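Glutathione reductase (Bartonella henselae, PDB 3O0H) probably catalyses the NADPH-dependent reduction of glutathione disulfide to glutathione, passing electrons through its bound FAD to a redox-active disulfide. Local coordinates at residues 31-35 with 53-57; 250-256 with 267-271. One frame throughout, in Å; residues are numbered along the deposited sequence. Where two conformers were deposited one is given.

Contact 1 of 2, residues 31-35 with 53-57; sequences VIGSG and AIAEE. With FAD (flavin-adenine dinucleotide), chain H.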
ATOM      1  N   VAL B  31      -1.143  -8.734  36.620  1.00 12.51           N
ATOM      2  CA  VAL B  31      -1.649  -7.869  35.544  1.00 11.73           C
ATOM      3  C   VAL B  31      -3.170  -7.973  35.503  1.00 12.78           C
ATOM      4  O   VAL B  31      -3.709  -9.078  35.430  1.00 12.13           O
ATOM      5  CB  VAL B  31      -1.034  -8.227  34.212  1.00 12.64           C
ATOM      6  CG1 VAL B  31      -1.573  -7.301  33.060  1.00 11.08           C
ATOM      7  CG2 VAL B  31       0.495  -8.141  34.310  1.00  8.63           C
ATOM      8  N   ILE B  32      -3.844  -6.814  35.519  1.00 11.74           N
ATOM      9  CA  ILE B  32      -5.306  -6.763  35.467  1.00 12.48           C
ATOM     10  C   ILE B  32      -5.743  -6.441  34.060  1.00 12.13           C
ATOM     11  O   ILE B  32      -5.636  -5.312  33.635  1.00 11.89           O
ATOM     12  CB  ILE B  32      -5.928  -5.731  36.463  1.00 11.53           C
ATOM     13  CG1 ILE B  32      -5.365  -5.944  37.871  1.00 12.18           C
ATOM     14  CG2 ILE B  32      -7.495  -5.854  36.483  1.00 10.79           C
ATOM     15  CD1 ILE B  32      -5.712  -4.781  38.940  1.00 12.08           C
ATOM     16  N   GLY B  33      -6.209  -7.472  33.343  1.00 13.03           N
ATOM     17  CA  GLY B  33      -6.712  -7.346  31.969  1.00 11.73           C
ATOM     18  C   GLY B  33      -5.689  -7.918  30.977  1.00 12.22           C
ATOM     19  O   GLY B  33      -4.535  -7.596  31.032  1.00 11.51           O
ATOM     20  N   SER B  34      -6.142  -8.824  30.119  1.00 13.21           N
ATOM     21  CA  SER B  34      -5.312  -9.482  29.142  0.60 13.94           C
ATOM     22  C   SER B  34      -5.590  -8.963  27.744  1.00 14.27           C
ATOM     23  O   SER B  34      -5.726  -9.746  26.821  1.00 15.95           O
ATOM     24  CB  SER B  34      -5.517 -10.994  29.208  0.60 13.97           C
ATOM     25  OG  SER B  34      -4.476 -11.681  28.526  0.60 14.58           O
ATOM     26  N   GLY B  35      -5.672  -7.643  27.575  1.00 14.31           N
ATOM     27  CA  GLY B  35      -5.828  -7.082  26.236  1.00 13.40           C
ATOM     28  C   GLY B  35      -4.488  -6.737  25.609  1.00 13.82           C
ATOM     29  O   GLY B  35      -3.453  -7.281  25.986  1.00 13.37           O
ATOM     30  N   ALA B  53       0.969 -13.287  37.215  1.00 14.56           N
ATOM     31  CA  ALA B  53      -0.421 -13.711  37.060  1.00 14.49           C
ATOM     32  C   ALA B  53      -1.127 -12.670  36.233  1.00 13.44           C
ATOM     33  O   ALA B  53      -0.732 -11.503  36.232  1.00 12.82           O
ATOM     34  CB  ALA B  53      -1.126 -13.847  38.438  1.00 13.99           C
ATOM     35  N   ILE B  54      -2.156 -13.088  35.505  1.00 13.56           N
ATOM     36  CA  ILE B  54      -2.977 -12.155  34.741  1.00 13.77           C
ATOM     37  C   ILE B  54      -4.445 -12.547  34.974  1.00 14.70           C
ATOM     38  O   ILE B  54      -4.785 -13.746  34.971  1.00 15.64           O
ATOM     39  CB  ILE B  54      -2.611 -12.134  33.237  1.00 14.27           C
ATOM     40  CG1 ILE B  54      -3.326 -10.977  32.489  1.00 13.31           C
ATOM     41  CG2 ILE B  54      -2.857 -13.559  32.587  1.00 14.63           C
ATOM     42  CD1 ILE B  54      -2.661 -10.591  31.130  1.00 13.25           C
ATOM     43  N   ALA B  55      -5.283 -11.532  35.186  1.00 14.49           N
ATOM     44  CA  ALA B  55      -6.716 -11.738  35.339  1.00 13.78           C
ATOM     45  C   ALA B  55      -7.374 -11.244  34.084  1.00 13.17           C
ATOM     46  O   ALA B  55      -7.084 -10.129  33.633  1.00 13.11           O
ATOM     47  CB  ALA B  55      -7.274 -11.001  36.593  1.00 12.33           C
ATOM     48  N   GLU B  56      -8.278 -12.067  33.557  1.00 13.88           N
ATOM     49  CA  GLU B  56      -9.138 -11.710  32.412  1.00 13.53           C
ATOM     50  C   GLU B  56     -10.569 -12.125  32.676  1.00 14.16           C
ATOM     51  O   GLU B  56     -10.874 -13.325  32.844  1.00 14.45           O
ATOM     52  CB  GLU B  56      -8.642 -12.390  31.138  1.00 13.31           C
ATOM     53  CG  GLU B  56      -9.465 -12.085  29.893  1.00 14.15           C
ATOM     54  CD  GLU B  56      -9.779 -10.606  29.720  1.00 13.30           C
ATOM     55  OE1 GLU B  56      -8.833  -9.790  29.573  1.00 15.36           O
ATOM     56  OE2 GLU B  56     -10.968 -10.286  29.705  1.00 13.95           O
ATOM     57  N   GLU B  57     -11.457 -11.143  32.737  1.00 13.53           N
ATOM     58  CA  GLU B  57     -12.850 -11.404  33.081  1.00 14.71           C
ATOM     59  C   GLU B  57     -13.693 -11.889  31.903  1.00 15.27           C
ATOM     60  O   GLU B  57     -14.802 -12.403  32.115  1.00 15.52           O
ATOM     61  CB  GLU B  57     -13.511 -10.161  33.711  1.00 15.05           C
ATOM     62  CG  GLU B  57     -13.651  -8.950  32.763  1.00 14.38           C
ATOM     63  CD  GLU B  57     -14.192  -7.689  33.415  1.00 16.35           C
ATOM     64  OE1 GLU B  57     -14.579  -7.684  34.594  1.00 14.65           O
ATOM     65  OE2 GLU B  57     -14.306  -6.700  32.694  1.00 18.15           O
TER
HETATM   66  PA  FAD H 500      -8.144  -3.927  26.055  1.00 12.80           P
HETATM   67  O1A FAD H 500      -9.525  -3.364  25.915  1.00 12.38           O
HETATM   68  O2A FAD H 500      -7.606  -4.568  24.805  1.00 12.81           O
HETATM   69  O5B FAD H 500      -8.027  -4.975  27.256  1.00 11.58           O
HETATM   70  C5B FAD H 500      -8.592  -4.780  28.535  1.00 12.86           C
HETATM   71  C4B FAD H 500      -8.952  -6.165  29.033  1.00 11.36           C
HETATM   72  O4B FAD H 500      -9.201  -6.158  30.431  1.00 13.53           O
HETATM   73  C3B FAD H 500     -10.197  -6.754  28.378  1.00 11.40           C
HETATM   74  O3B FAD H 500      -9.912  -8.058  27.862  1.00 14.23           O
HETATM   75  C2B FAD H 500     -11.215  -6.833  29.500  1.00 13.87           C
HETATM   76  O2B FAD H 500     -12.042  -7.963  29.359  1.00 13.57           O
HETATM   77  C1B FAD H 500     -10.376  -6.977  30.724  1.00 12.14           C
HETATM   78  N9A FAD H 500     -10.786  -6.391  32.011  1.00 11.65           N
HETATM   79  C8A FAD H 500     -11.209  -5.118  32.256  1.00  9.30           C
HETATM   80  N7A FAD H 500     -11.336  -4.965  33.583  1.00  9.28           N
HETATM   81  C5A FAD H 500     -10.984  -6.147  34.171  1.00  9.21           C
HETATM   82  C6A FAD H 500     -10.848  -6.540  35.476  1.00 11.56           C
HETATM   83  N6A FAD H 500     -11.145  -5.739  36.511  1.00 11.03           N
HETATM   84  N1A FAD H 500     -10.427  -7.819  35.748  1.00 11.19           N
HETATM   85  C2A FAD H 500     -10.107  -8.663  34.710  1.00 13.23           C
HETATM   86  N3A FAD H 500     -10.206  -8.268  33.418  1.00 12.87           N
HETATM   87  C4A FAD H 500     -10.598  -7.008  33.183  1.00 11.87           C
HETATM   88  N1  FAD H 500      -7.425   0.274  17.697  1.00 13.72           N
HETATM   89  C2  FAD H 500      -6.529   0.316  16.647  1.00 11.18           C
HETATM   90  O2  FAD H 500      -5.310   0.577  16.809  1.00 12.68           O
HETATM   91  N3  FAD H 500      -6.966   0.063  15.407  1.00 12.28           N
HETATM   92  C4  FAD H 500      -8.279  -0.277  15.129  1.00 14.17           C
HETATM   93  O4  FAD H 500      -8.564  -0.533  13.952  1.00 13.93           O
HETATM   94  C4X FAD H 500      -9.192  -0.323  16.183  1.00 11.92           C
HETATM   95  N5  FAD H 500     -10.500  -0.669  15.982  1.00 14.92           N
HETATM   96  C5X FAD H 500     -11.352  -0.738  17.084  1.00 11.58           C
HETATM   97  C6  FAD H 500     -12.675  -1.073  16.856  1.00 11.57           C
HETATM   98  C7  FAD H 500     -13.569  -1.172  17.914  1.00 12.69           C
HETATM   99  C7M FAD H 500     -15.006  -1.558  17.612  1.00 14.26           C
HETATM  100  C8  FAD H 500     -13.133  -0.939  19.204  1.00 10.10           C
HETATM  101  C8M FAD H 500     -14.096  -1.001  20.371  1.00 10.35           C
HETATM  102  C9  FAD H 500     -11.812  -0.576  19.438  1.00  9.20           C
HETATM  103  C9A FAD H 500     -10.916  -0.469  18.368  1.00  8.53           C
HETATM  104  N10 FAD H 500      -9.588  -0.122  18.549  1.00 12.23           N
HETATM  105  C10 FAD H 500      -8.735  -0.072  17.476  1.00 12.02           C
HETATM  106  C1' FAD H 500      -9.033   0.196  19.882  1.00 10.35           C
HETATM  107  C2' FAD H 500      -8.315  -0.955  20.539  1.00 12.33           C
HETATM  108  O2' FAD H 500      -9.233  -2.017  20.719  1.00 12.21           O
HETATM  109  C3' FAD H 500      -7.802  -0.482  21.874  1.00 10.98           C
HETATM  110  O3' FAD H 500      -7.098   0.745  21.801  1.00 12.45           O
HETATM  111  C4' FAD H 500      -6.993  -1.572  22.542  1.00 13.31           C
HETATM  112  O4' FAD H 500      -7.804  -2.746  22.636  1.00 14.55           O
HETATM  113  C5' FAD H 500      -6.570  -1.154  23.945  1.00 11.45           C
HETATM  114  O5' FAD H 500      -5.743  -2.174  24.549  1.00 11.35           O
HETATM  115  P   FAD H 500      -5.796  -2.266  26.151  1.00 10.72           P
HETATM  116  O1P FAD H 500      -4.757  -3.253  26.633  1.00 14.03           O
HETATM  117  O2P FAD H 500      -5.651  -0.881  26.743  1.00 10.01           O
HETATM  118  O3P FAD H 500      -7.260  -2.696  26.581  1.00 10.76           O
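Val31 and Ala55 lie on neighbouring parallel strands, and Ala55 N donates to Val31 O over 2.9 Å. Val31 N in turn donates to Ala53 O, and the ladder ends where Gly33 N reaches Ala55 O at 2.8 Å, more bent than its neighbours at 141°. On the face turned to helix 36-47, Val31 CG1 meets Ile54 CD1 at 4.0 Å, and both side chains rest on Ala42. Branched aliphatic residues suit this place, giving bulk between sheet and helix.

Just past the strand ends, Glu56 turns the contact into a binding site. Its CB and then its CG pass the CB of Ser34. CG stands anti to the backbone N, and the bend that follows at chi2 (47°) swings the carboxylate back to the ribose of the FAD adenosine. Glu56 OE1 accepts the backbone N-H of Ser34, 2.9 Å from Ser34 N and met nearly along its C-O bond, and also the hydroxyl FAD O3B at 2.7 Å. Glu56 OE2 takes the other ribose hydroxyl, FAD O2B, at 2.6 Å, and a hydrogen bond from Tyr58 N. Four donors thus fix the carboxylate's rotation, and much of its charge is probably offset by them although it is buried.

Gly33 has a backbone conformation in which a CB would press on the carbonyl O of Ile32, and a side chain at Gly33 or Gly35 would also run into FAD: Gly33 CA is 3.2 Å from FAD O4B and Gly35 CA is 3.2 Å from FAD O5B. Strand 27-32, the GxGxxG-type turn, helix 36-47 and strand 52-55, with an acidic residue just after the second strand holding both ribose hydroxyls, are the classic beta-alpha-beta dinucleotide-binding unit of a Rossmann-type FAD domain.

Contact 2 of 2, residues 250-256 with 267-271; sequences IYEATVS and VVLTN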
ATOM      1  N   ILE B 250     -27.517  12.199   8.832  1.00 15.29           N
ATOM      2  CA  ILE B 250     -28.271  13.226   9.437  1.00 17.17           C
ATOM      3  C   ILE B 250     -27.388  13.925  10.463  1.00 16.21           C
ATOM      4  O   ILE B 250     -26.939  13.298  11.433  1.00 15.94           O
ATOM      5  CB  ILE B 250     -29.537  12.684  10.134  1.00 17.03           C
ATOM      6  CG1 ILE B 250     -30.394  11.874   9.156  1.00 19.62           C
ATOM      7  CG2 ILE B 250     -30.408  13.853  10.645  1.00 20.51           C
ATOM      8  CD1 ILE B 250     -31.687  11.419   9.747  1.00 23.16           C
ATOM      9  N   TYR B 251     -27.231  15.236  10.283  1.00 17.55           N
ATOM     10  CA  TYR B 251     -26.419  16.039  11.174  1.00 17.79           C
ATOM     11  C   TYR B 251     -27.258  16.845  12.166  1.00 19.41           C
ATOM     12  O   TYR B 251     -28.467  16.933  12.044  1.00 21.59           O
ATOM     13  CB  TYR B 251     -25.538  16.970  10.352  1.00 17.59           C
ATOM     14  CG  TYR B 251     -24.439  16.267   9.641  1.00 16.06           C
ATOM     15  CD1 TYR B 251     -23.422  15.648  10.376  1.00 17.26           C
ATOM     16  CD2 TYR B 251     -24.378  16.206   8.253  1.00 14.34           C
ATOM     17  CE1 TYR B 251     -22.407  14.978   9.763  1.00 15.96           C
ATOM     18  CE2 TYR B 251     -23.326  15.529   7.626  1.00 14.31           C
ATOM     19  CZ  TYR B 251     -22.340  14.932   8.396  1.00 14.06           C
ATOM     20  OH  TYR B 251     -21.278  14.220   7.868  1.00 16.19           O
ATOM     21  N   GLU B 252     -26.569  17.424  13.144  1.00 20.04           N
ATOM     22  CA  GLU B 252     -27.134  18.150  14.253  1.00 21.34           C
ATOM     23  C   GLU B 252     -28.189  17.298  14.968  1.00 22.04           C
ATOM     24  O   GLU B 252     -29.187  17.801  15.476  1.00 22.49           O
ATOM     25  CB  GLU B 252     -27.675  19.499  13.775  1.00 24.06           C
ATOM     26  CG  GLU B 252     -26.657  20.293  12.863  1.00 24.44           C
ATOM     27  CD  GLU B 252     -25.398  20.829  13.593  1.00 28.27           C
ATOM     28  OE1 GLU B 252     -25.457  20.948  14.841  1.00 30.98           O
ATOM     29  OE2 GLU B 252     -24.360  21.126  12.888  1.00 26.50           O
ATOM     30  N   ALA B 253     -27.929  15.996  14.995  1.00 21.08           N
ATOM     31  CA  ALA B 253     -28.902  15.001  15.421  1.00 22.63           C
ATOM     32  C   ALA B 253     -28.566  14.539  16.855  1.00 23.62           C
ATOM     33  O   ALA B 253     -27.498  13.996  17.094  1.00 22.80           O
ATOM     34  CB  ALA B 253     -28.884  13.793  14.451  1.00 20.55           C
ATOM     35  N   THR B 254     -29.504  14.741  17.772  1.00 25.80           N
ATOM     36  CA  THR B 254     -29.447  14.156  19.119  1.00 26.90           C
ATOM     37  C   THR B 254     -30.635  13.219  19.316  1.00 27.31           C
ATOM     38  O   THR B 254     -31.785  13.604  19.067  1.00 28.26           O
ATOM     39  CB  THR B 254     -29.513  15.262  20.176  1.00 29.35           C
ATOM     40  OG1 THR B 254     -28.353  16.102  20.032  1.00 28.94           O
ATOM     41  CG2 THR B 254     -29.572  14.662  21.606  1.00 31.70           C
ATOM     42  N   VAL B 255     -30.361  11.990  19.723  1.00 25.79           N
ATOM     43  CA  VAL B 255     -31.419  11.041  19.964  1.00 27.21           C
ATOM     44  C   VAL B 255     -32.064  11.351  21.294  1.00 30.37           C
ATOM     45  O   VAL B 255     -31.362  11.563  22.277  1.00 31.57           O
ATOM     46  CB  VAL B 255     -30.911   9.615  20.010  1.00 25.77           C
ATOM     47  CG1 VAL B 255     -32.081   8.657  20.368  1.00 26.11           C
ATOM     48  CG2 VAL B 255     -30.289   9.235  18.709  1.00 22.41           C
ATOM     49  N   SER B 256     -33.395  11.409  21.304  1.00 32.30           N
ATOM     50  CA  SER B 256     -34.178  11.588  22.515  1.00 35.26           C
ATOM     51  C   SER B 256     -34.529  10.216  23.074  1.00 35.26           C
ATOM     52  O   SER B 256     -34.323   9.933  24.255  1.00 37.01           O
ATOM     53  CB  SER B 256     -35.436  12.410  22.186  1.00 36.93           C
ATOM     54  OG  SER B 256     -36.378  12.406  23.234  1.00 42.20           O
ATOM     55  N   VAL B 267     -36.392   5.500  16.207  1.00 28.88           N
ATOM     56  CA  VAL B 267     -35.425   6.410  16.776  1.00 28.26           C
ATOM     57  C   VAL B 267     -35.974   7.813  16.640  1.00 30.00           C
ATOM     58  O   VAL B 267     -36.157   8.304  15.520  1.00 30.19           O
ATOM     59  CB  VAL B 267     -34.049   6.301  16.100  1.00 26.16           C
ATOM     60  CG1 VAL B 267     -33.054   7.275  16.767  1.00 24.82           C
ATOM     61  CG2 VAL B 267     -33.492   4.822  16.156  1.00 22.29           C
ATOM     62  N   VAL B 268     -36.224   8.450  17.777  1.00 30.87           N
ATOM     63  CA  VAL B 268     -36.829   9.745  17.820  1.00 33.52           C
ATOM     64  C   VAL B 268     -35.747  10.741  18.205  1.00 32.97           C
ATOM     65  O   VAL B 268     -35.125  10.573  19.244  1.00 32.62           O
ATOM     66  CB  VAL B 268     -37.982   9.777  18.849  1.00 36.54           C
ATOM     67  CG1 VAL B 268     -38.679  11.136  18.843  1.00 38.39           C
ATOM     68  CG2 VAL B 268     -38.993   8.641  18.575  1.00 37.37           C
ATOM     69  N   LEU B 269     -35.548  11.766  17.366  1.00 32.58           N
ATOM     70  CA  LEU B 269     -34.529  12.831  17.564  1.00 32.13           C
ATOM     71  C   LEU B 269     -35.122  13.983  18.308  1.00 35.23           C
ATOM     72  O   LEU B 269     -36.349  14.124  18.323  1.00 38.71           O
ATOM     73  CB  LEU B 269     -33.966  13.338  16.218  1.00 29.74           C
ATOM     74  CG  LEU B 269     -33.389  12.307  15.246  1.00 28.36           C
ATOM     75  CD1 LEU B 269     -32.711  12.978  14.047  1.00 28.53           C
ATOM     76  CD2 LEU B 269     -32.373  11.443  15.973  1.00 26.00           C
ATOM     77  N   THR B 270     -34.299  14.840  18.911  1.00 35.81           N
ATOM     78  CA  THR B 270     -34.851  15.978  19.672  1.00 39.51           C
ATOM     79  C   THR B 270     -35.596  17.019  18.810  1.00 41.96           C
ATOM     80  O   THR B 270     -36.353  17.815  19.346  1.00 43.98           O
ATOM     81  CB  THR B 270     -33.775  16.756  20.477  1.00 39.86           C
ATOM     82  OG1 THR B 270     -32.691  17.088  19.608  1.00 37.79           O
ATOM     83  CG2 THR B 270     -33.272  15.939  21.674  1.00 38.26           C
ATOM     84  N   ASN B 271     -35.369  17.023  17.496  1.00 41.07           N
ATOM     85  CA  ASN B 271     -36.040  17.958  16.614  1.00 43.71           C
ATOM     86  C   ASN B 271     -37.351  17.430  16.017  1.00 45.79           C
ATOM     87  O   ASN B 271     -37.958  18.097  15.181  1.00 47.26           O
ATOM     88  CB  ASN B 271     -35.107  18.376  15.496  1.00 42.57           C
ATOM     89  CG  ASN B 271     -34.945  17.313  14.446  1.00 41.40           C
ATOM     90  OD1 ASN B 271     -35.354  16.162  14.628  1.00 40.47           O
ATOM     91  ND2 ASN B 271     -34.362  17.702  13.318  1.00 42.50           N
TER
HETATM   92  O   HOH W   1     -31.940  16.147  16.925  1.00  8.73           O
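Thr254 O accepts from Thr270 N at 2.8 Å, while Leu269 CA comes within 3.2 Å of the same oxygen in a CA-H...O contact. Two residues on, Ser256 N donates to Val268 O at 2.8 Å. These bonds flank the antiparallel, non-hydrogen-bonded pair Val255-Leu269 and close the open end of the hairpin of strands 255-261 and 264-269.

At the exposed end a water bridges the segments, accepting from Thr254 N and bonding Thr270 OG1, each at 2.9 Å. The chi1 of Thr270 (51°) turns its OG1 to this water, while CG2, anti to the carbonyl carbon, lies on Thr254 CG2. Thr270 serves both tasks, one branch polar and one apolar.

Leu269 sends its branches two ways: CD1 to Ala253 CB at 3.9 Å and to Ile250 CG2, CD2 to Val255 CG2 at 4.1 Å. Val255 CG2 also packs on Val267 CG1, the two valines crossing at about a right angle. With Leu220 of strand 216-220 also on Leu269, an apolar side joins hairpin to parallel sheet, while backbone bonds join the strands and a water links them at the exposed threonines.

Contact 1 is wholly buried and contact 2 only partly so, with threonines exposed at its edge; their centres lie about 39 Å apart and no elements are shared. The first pairs parallel strands linked through a helix, within a five-stranded parallel sheet, and its polar chemistry centres on a carboxylate, probably charged, facing a cofactor. The second pairs antiparallel strands of a hairpin, reaching back to the end of strand 248-250 at the edge of a separate four-stranded parallel sheet. There the polar groups are neutral, backbone amides, a hydroxyl and a water, and no FAD takes part. Aliphatic packing serves both: against a helix in contact 1, between sheet and hairpin in contact 2.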